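Local coordinates for undecaprenyl pyrophosphate synthase (PDB 3UGS), which probably catalyses the magnesium-dependent condensation of isopentenyl diphosphate with allylic pyrophosphates to build long cis-polyprenyl diphosphates, at residues 55-60 / 182-187; 9-14 / 167-172. One frame throughout, in Å; residues are numbered along the deposited sequence.

Overall arrangement
Both interactions sit on the central parallel sheet of the cis-prenyltransferase fold, about 9 Å apart, centre to centre. Interaction 2 joins strand 9-14 to strand 171-175; interaction 1 lays the loop 182-187 against strand 53-60, the neighbour of strand 9-14 on its other side. The two meet directly: Ser55 OG lies 2.6 Å from His9 NE2, Ser55 O lies 2.7 Å from Val12 N, both hydrogen bonds, and Phe184 CD2 packs 3.3 Å from Met172 CE. Both also border the bound farnesyl monophosphate, Ser182 at its phosphate, Phe57, Ala58, Val13 and Met14 along its chain.

Interaction 1 (55-60 / 182-187); sequences SLFAFS and SNFLLW. With FFT ((2Z,6Z)-3,7,11-trimethyldodeca-2,6,10-trien-1-yl dihydrogen phosphate), chain C.
Phe57 and Phe184 form an offset stack, ring centroids 4.3 Å apart and planes only 17° from parallel, where a loop packs on the face of the parallel sheet that carries Ala11 and Met172 in this cis-prenyltransferase. The two side chains come in from opposing backbones and overlap part-way: Phe57 reaches off strand 53-60, Phe184 off the loop, and each sets its rim rather than its centre over the other. The offset also brings the Phe57 CB over the Phe184 face, a CH-pi contact 3.9 Å from the centroid. Phe57 is clamped from its second side by the ligand, whose methyl C12 sits over the middle of that face. Its edge is met in plane by Ser182 O, 3.3 Å from Phe57 CE2. With CG anti to the backbone N (chi1 -151°), the Phe57 ring extends from the strand to lie between Phe184 and the prenyl chain. Phe184 is likewise covered on both faces, by Phe57 on one and by CD1 of Leu185 on the other; the same methyl is 4.2 Å from Ser55 CB.

At the loop's start, Ser182 OG donates to phosphate oxygen O3 of the ligand over 2.6 Å, beside Arg174, Arg180 and the Gly16 amide, which hold the same head group. One short run of loop thus serves both the phosphate and the aromatic wall. Further out, Asn183 is pinned by its amide, ND2 to Glu62 and OD1 to the Arg137 backbone N, while its own backbone bonds to the second subunit, linking this pocket wall to the dimer interface. Ser55 turns its CB to the loop, while OG is bonded to His9 and Asn129. Beyond the stack, the edge of the Phe184 ring faces a strand carbonyl, with CZ 4.2 Å from Ser55 O.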
# COMPACT_ATOMS: atom_id res chain seq x y z
N SER A 55 3.53 -10.19 -11.39
CA SER A 55 2.63 -9.08 -11.64
C SER A 55 3.41 -7.87 -12.06
O SER A 55 4.35 -7.44 -11.41
CB SER A 55 1.76 -8.78 -10.44
OG SER A 55 0.75 -9.78 -10.28
N LEU A 56 2.97 -7.33 -13.20
CA LEU A 56 3.67 -6.20 -13.86
C LEU A 56 2.73 -5.04 -14.08
O LEU A 56 1.60 -5.25 -14.39
CB LEU A 56 4.32 -6.59 -15.20
CG LEU A 56 5.15 -7.88 -15.15
CD1 LEU A 56 5.53 -8.27 -16.58
CD2 LEU A 56 6.39 -7.76 -14.22
N PHE A 57 3.26 -3.84 -13.93
CA PHE A 57 2.49 -2.61 -14.03
C PHE A 57 2.79 -1.90 -15.33
O PHE A 57 3.83 -1.31 -15.50
CB PHE A 57 2.77 -1.64 -12.86
CG PHE A 57 1.60 -0.74 -12.52
CD1 PHE A 57 0.47 -0.66 -13.34
CD2 PHE A 57 1.61 0.03 -11.38
CE1 PHE A 57 -0.60 0.15 -12.99
CE2 PHE A 57 0.55 0.83 -11.04
CZ PHE A 57 -0.55 0.89 -11.84
N ALA A 58 1.83 -1.91 -16.23
CA ALA A 58 2.02 -1.30 -17.56
C ALA A 58 1.49 0.13 -17.64
O ALA A 58 2.21 1.05 -18.00
CB ALA A 58 1.38 -2.16 -18.63
N PHE A 59 0.21 0.26 -17.32
CA PHE A 59 -0.54 1.52 -17.45
C PHE A 59 -1.66 1.60 -16.38
O PHE A 59 -2.45 0.65 -16.14
CB PHE A 59 -1.18 1.64 -18.86
CG PHE A 59 -1.69 3.03 -19.20
CD1 PHE A 59 -0.88 3.96 -19.81
CD2 PHE A 59 -3.01 3.39 -18.93
CE1 PHE A 59 -1.36 5.23 -20.15
CE2 PHE A 59 -3.50 4.66 -19.25
CZ PHE A 59 -2.66 5.59 -19.84
N SER A 60 -1.74 2.75 -15.75
CA SER A 60 -2.69 2.93 -14.67
C SER A 60 -3.83 3.84 -15.03
O SER A 60 -3.83 4.46 -16.07
CB SER A 60 -2.00 3.49 -13.43
OG SER A 60 -1.54 4.80 -13.69
N SER A 182 2.23 3.79 -6.06
CA SER A 182 1.48 4.39 -7.16
C SER A 182 0.26 3.59 -7.58
O SER A 182 0.17 3.11 -8.70
CB SER A 182 2.39 4.62 -8.35
OG SER A 182 3.30 5.63 -8.03
N ASN A 183 -0.67 3.44 -6.66
CA ASN A 183 -1.99 2.79 -6.93
C ASN A 183 -1.88 1.37 -7.47
O ASN A 183 -2.72 0.90 -8.25
CB ASN A 183 -2.82 3.64 -7.89
CG ASN A 183 -4.32 3.53 -7.65
OD1 ASN A 183 -4.76 2.94 -6.66
ND2 ASN A 183 -5.12 4.09 -8.55
N PHE A 184 -0.80 0.72 -7.06
CA PHE A 184 -0.48 -0.64 -7.52
C PHE A 184 -0.78 -1.68 -6.46
O PHE A 184 -0.07 -1.82 -5.47
CB PHE A 184 0.97 -0.75 -8.03
CG PHE A 184 1.26 -2.02 -8.80
CD1 PHE A 184 0.37 -2.50 -9.75
CD2 PHE A 184 2.43 -2.72 -8.59
CE1 PHE A 184 0.65 -3.67 -10.45
CE2 PHE A 184 2.71 -3.88 -9.27
CZ PHE A 184 1.82 -4.36 -10.21
N LEU A 185 -1.86 -2.44 -6.70
CA LEU A 185 -2.19 -3.60 -5.84
C LEU A 185 -2.17 -3.31 -4.31
O LEU A 185 -1.68 -4.07 -3.47
CB LEU A 185 -1.19 -4.71 -6.09
CG LEU A 185 -1.11 -5.23 -7.54
CD1 LEU A 185 0.05 -6.21 -7.66
CD2 LEU A 185 -2.46 -5.82 -7.98
N LEU A 186 -2.75 -2.19 -3.96
CA LEU A 186 -2.75 -1.76 -2.54
C LEU A 186 -3.34 -2.80 -1.57
O LEU A 186 -2.81 -3.11 -0.50
CB LEU A 186 -3.44 -0.42 -2.39
CG LEU A 186 -2.72 0.72 -3.15
CD1 LEU A 186 -3.57 2.03 -3.18
CD2 LEU A 186 -1.33 0.98 -2.58
N TRP A 187 -4.48 -3.32 -1.95
CA TRP A 187 -5.18 -4.28 -1.08
C TRP A 187 -4.34 -5.53 -0.83
O TRP A 187 -4.12 -5.99 0.30
CB TRP A 187 -6.52 -4.66 -1.66
CG TRP A 187 -7.31 -5.62 -0.82
CD1 TRP A 187 -7.14 -6.98 -0.70
CD2 TRP A 187 -8.45 -5.30 0.03
NE1 TRP A 187 -8.07 -7.49 0.15
CE2 TRP A 187 -8.89 -6.54 0.60
CE3 TRP A 187 -9.14 -4.13 0.33
CZ2 TRP A 187 -9.95 -6.60 1.43
CZ3 TRP A 187 -10.18 -4.19 1.18
CH2 TRP A 187 -10.60 -5.41 1.72
O3 FFT C . 5.55 5.75 -9.33
P FFT C . 5.86 6.07 -10.77
O1 FFT C . 7.15 5.46 -11.24
O2 FFT C . 5.65 7.55 -11.05
O FFT C . 4.76 5.34 -11.70
C14 FFT C . 4.76 3.90 -11.87
C13 FFT C . 3.52 3.44 -12.60
C11 FFT C . 3.57 2.73 -13.73
C12 FFT C . 2.33 2.31 -14.40
C10 FFT C . 4.88 2.25 -14.30
C9 FFT C . 5.06 2.68 -15.73
C8 FFT C . 6.51 2.45 -16.14
C6 FFT C . 6.83 1.55 -17.09
C7 FFT C . 8.26 1.34 -17.53
C5 FFT C . 5.75 0.73 -17.74
C4 FFT C . 6.21 0.44 -19.14
C3 FFT C . 5.09 -0.05 -20.03
C1 FFT C . 5.40 -0.69 -21.18
C2 FFT C . 6.85 -0.90 -21.59
C FFT C . 4.27 -1.19 -22.06

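Interaction 2 (9-14 / 167-172); sequences HLAVVM and LDVDLM. With FFT ((2Z,6Z)-3,7,11-trimethyldodeca-2,6,10-trien-1-yl dihydrogen phosphate), chain C.
Ala11 N bonds to Leu171 O across 2.8 Å, joining two neighbouring parallel strands in the central sheet of the cis-prenyltransferase fold. At the strand start His9 O takes two backbone donors, Asp170 N at 3.1 Å and Leu171 N in a weak, longer bond. Asp170 also reaches back with its carboxylate: OD2 accepts His9 N at 3.0 Å through its anti lone pair, and receives Lys8 N as well, while OD1 forms a salt bridge with Arg221. Two successive amides of the incoming chain are therefore gathered on one carboxylate oxygen.

The His9 ring is held at both nitrogens. ND1 points between the carbonyls of Leu167 and Asp168, 3.1 Å from each oxygen, in two weak, bent bonds that share one proton; NE2 has Ser55 on the adjacent strand as its partner. CG anti to the backbone N (chi1 -171°) carries the ring to the carbonyls of Leu167 and Asp168. Val169 CG2 lies over one ring face, 4.0 Å from the centroid, in a CH-pi contact, and Leu167 passes the His9 side chain in the opposite sense, CD2 against CB.

Packing divides by sheet face. Leu10 and Leu171 run alongside one another, CD1 of Leu10 against CD2 of Leu171, on the side covered by helices 34-48 and 206-218. Ala11 and Met172 occupy the other side, against Phe184. Farther along strand 9-14, the ligand runs past Val13 CG2 and Met14 O. The Met172 chain turns at both of its outer torsions (chi2 67°, chi3 81°) and folds its sulfur back over the small Ala11 side chain, SD 3.8 Å from CB.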
# COMPACT_ATOMS: atom_id res chain seq x y z
N HIS A 9 3.97 -14.92 -5.16
CA HIS A 9 3.48 -13.76 -5.92
C HIS A 9 4.43 -12.63 -5.80
O HIS A 9 4.57 -12.01 -4.78
CB HIS A 9 2.10 -13.34 -5.46
CG HIS A 9 1.45 -12.30 -6.31
ND1 HIS A 9 0.24 -11.77 -6.01
CD2 HIS A 9 1.86 -11.68 -7.46
CE1 HIS A 9 -0.12 -10.87 -6.94
NE2 HIS A 9 0.88 -10.80 -7.83
N LEU A 10 5.09 -12.39 -6.91
CA LEU A 10 6.03 -11.31 -7.07
C LEU A 10 5.41 -10.21 -7.91
O LEU A 10 4.92 -10.47 -9.02
CB LEU A 10 7.30 -11.81 -7.72
CG LEU A 10 8.38 -10.75 -8.05
CD1 LEU A 10 8.91 -10.02 -6.83
CD2 LEU A 10 9.52 -11.43 -8.81
N ALA A 11 5.42 -9.00 -7.37
CA ALA A 11 4.94 -7.82 -8.11
C ALA A 11 6.09 -6.86 -8.39
O ALA A 11 6.98 -6.62 -7.55
CB ALA A 11 3.82 -7.10 -7.37
N VAL A 12 6.02 -6.29 -9.59
CA VAL A 12 7.07 -5.42 -10.09
C VAL A 12 6.54 -4.17 -10.74
O VAL A 12 5.64 -4.21 -11.61
CB VAL A 12 7.96 -6.17 -11.10
CG1 VAL A 12 9.00 -5.22 -11.69
CG2 VAL A 12 8.64 -7.36 -10.44
N VAL A 13 7.11 -3.07 -10.32
CA VAL A 13 6.87 -1.79 -10.95
C VAL A 13 8.18 -1.06 -11.15
O VAL A 13 9.05 -1.02 -10.29
CB VAL A 13 5.90 -0.88 -10.18
CG1 VAL A 13 6.41 -0.61 -8.78
CG2 VAL A 13 5.72 0.45 -10.97
N MET A 14 8.30 -0.46 -12.32
CA MET A 14 9.51 0.32 -12.66
C MET A 14 9.18 1.80 -12.71
O MET A 14 8.06 2.18 -12.93
CB MET A 14 10.10 -0.14 -13.98
CG MET A 14 10.20 -1.66 -14.06
SD MET A 14 9.91 -2.28 -15.73
CE MET A 14 9.96 -4.05 -15.45
N LEU A 167 -4.94 -12.76 -5.20
CA LEU A 167 -3.70 -13.27 -4.56
C LEU A 167 -2.86 -12.20 -3.86
O LEU A 167 -2.43 -11.20 -4.46
CB LEU A 167 -2.83 -14.01 -5.58
CG LEU A 167 -1.69 -14.84 -4.96
CD1 LEU A 167 -2.16 -15.98 -4.08
CD2 LEU A 167 -0.82 -15.38 -6.07
N ASP A 168 -2.62 -12.43 -2.59
CA ASP A 168 -1.73 -11.53 -1.79
C ASP A 168 -0.34 -11.49 -2.46
O ASP A 168 0.16 -12.46 -3.02
CB ASP A 168 -1.54 -11.95 -0.32
CG ASP A 168 -2.79 -11.78 0.56
OD1 ASP A 168 -3.69 -10.98 0.24
OD2 ASP A 168 -2.87 -12.48 1.61
N VAL A 169 0.20 -10.29 -2.46
CA VAL A 169 1.57 -10.02 -2.90
C VAL A 169 2.49 -10.36 -1.73
O VAL A 169 2.30 -9.93 -0.61
CB VAL A 169 1.80 -8.55 -3.32
CG1 VAL A 169 3.30 -8.25 -3.45
CG2 VAL A 169 1.01 -8.21 -4.59
N ASP A 170 3.45 -11.20 -2.01
CA ASP A 170 4.52 -11.54 -1.03
C ASP A 170 5.65 -10.57 -1.07
O ASP A 170 6.11 -10.07 -0.04
CB ASP A 170 5.04 -12.94 -1.28
CG ASP A 170 3.91 -13.98 -1.18
OD1 ASP A 170 3.24 -14.05 -0.10
OD2 ASP A 170 3.68 -14.69 -2.19
N LEU A 171 6.07 -10.31 -2.29
CA LEU A 171 7.13 -9.30 -2.58
C LEU A 171 6.76 -8.26 -3.64
O LEU A 171 6.44 -8.58 -4.78
CB LEU A 171 8.44 -9.96 -2.97
CG LEU A 171 9.59 -8.97 -3.10
CD1 LEU A 171 9.86 -8.22 -1.81
CD2 LEU A 171 10.86 -9.65 -3.58
N MET A 172 6.82 -7.02 -3.21
CA MET A 172 6.66 -5.85 -4.07
C MET A 172 8.03 -5.22 -4.34
O MET A 172 8.61 -4.57 -3.48
CB MET A 172 5.70 -4.83 -3.47
CG MET A 172 5.55 -3.54 -4.27
SD MET A 172 4.75 -3.76 -5.87
CE MET A 172 3.01 -3.81 -5.51
O3 FFT C . 5.55 5.75 -9.33
P FFT C . 5.86 6.07 -10.77
O1 FFT C . 7.15 5.46 -11.24
O2 FFT C . 5.65 7.55 -11.05
O FFT C . 4.76 5.34 -11.70
C14 FFT C . 4.76 3.90 -11.87
C13 FFT C . 3.52 3.44 -12.60
C11 FFT C . 3.57 2.73 -13.73
C12 FFT C . 2.33 2.31 -14.40
C10 FFT C . 4.88 2.25 -14.30
C9 FFT C . 5.06 2.68 -15.73
C8 FFT C . 6.51 2.45 -16.14
C6 FFT C . 6.83 1.55 -17.09
C7 FFT C . 8.26 1.34 -17.53
C5 FFT C . 5.75 0.73 -17.74
C4 FFT C . 6.21 0.44 -19.14
C3 FFT C . 5.09 -0.05 -20.03
C1 FFT C . 5.40 -0.69 -21.18
C2 FFT C . 6.85 -0.90 -21.59
C FFT C . 4.27 -1.19 -22.06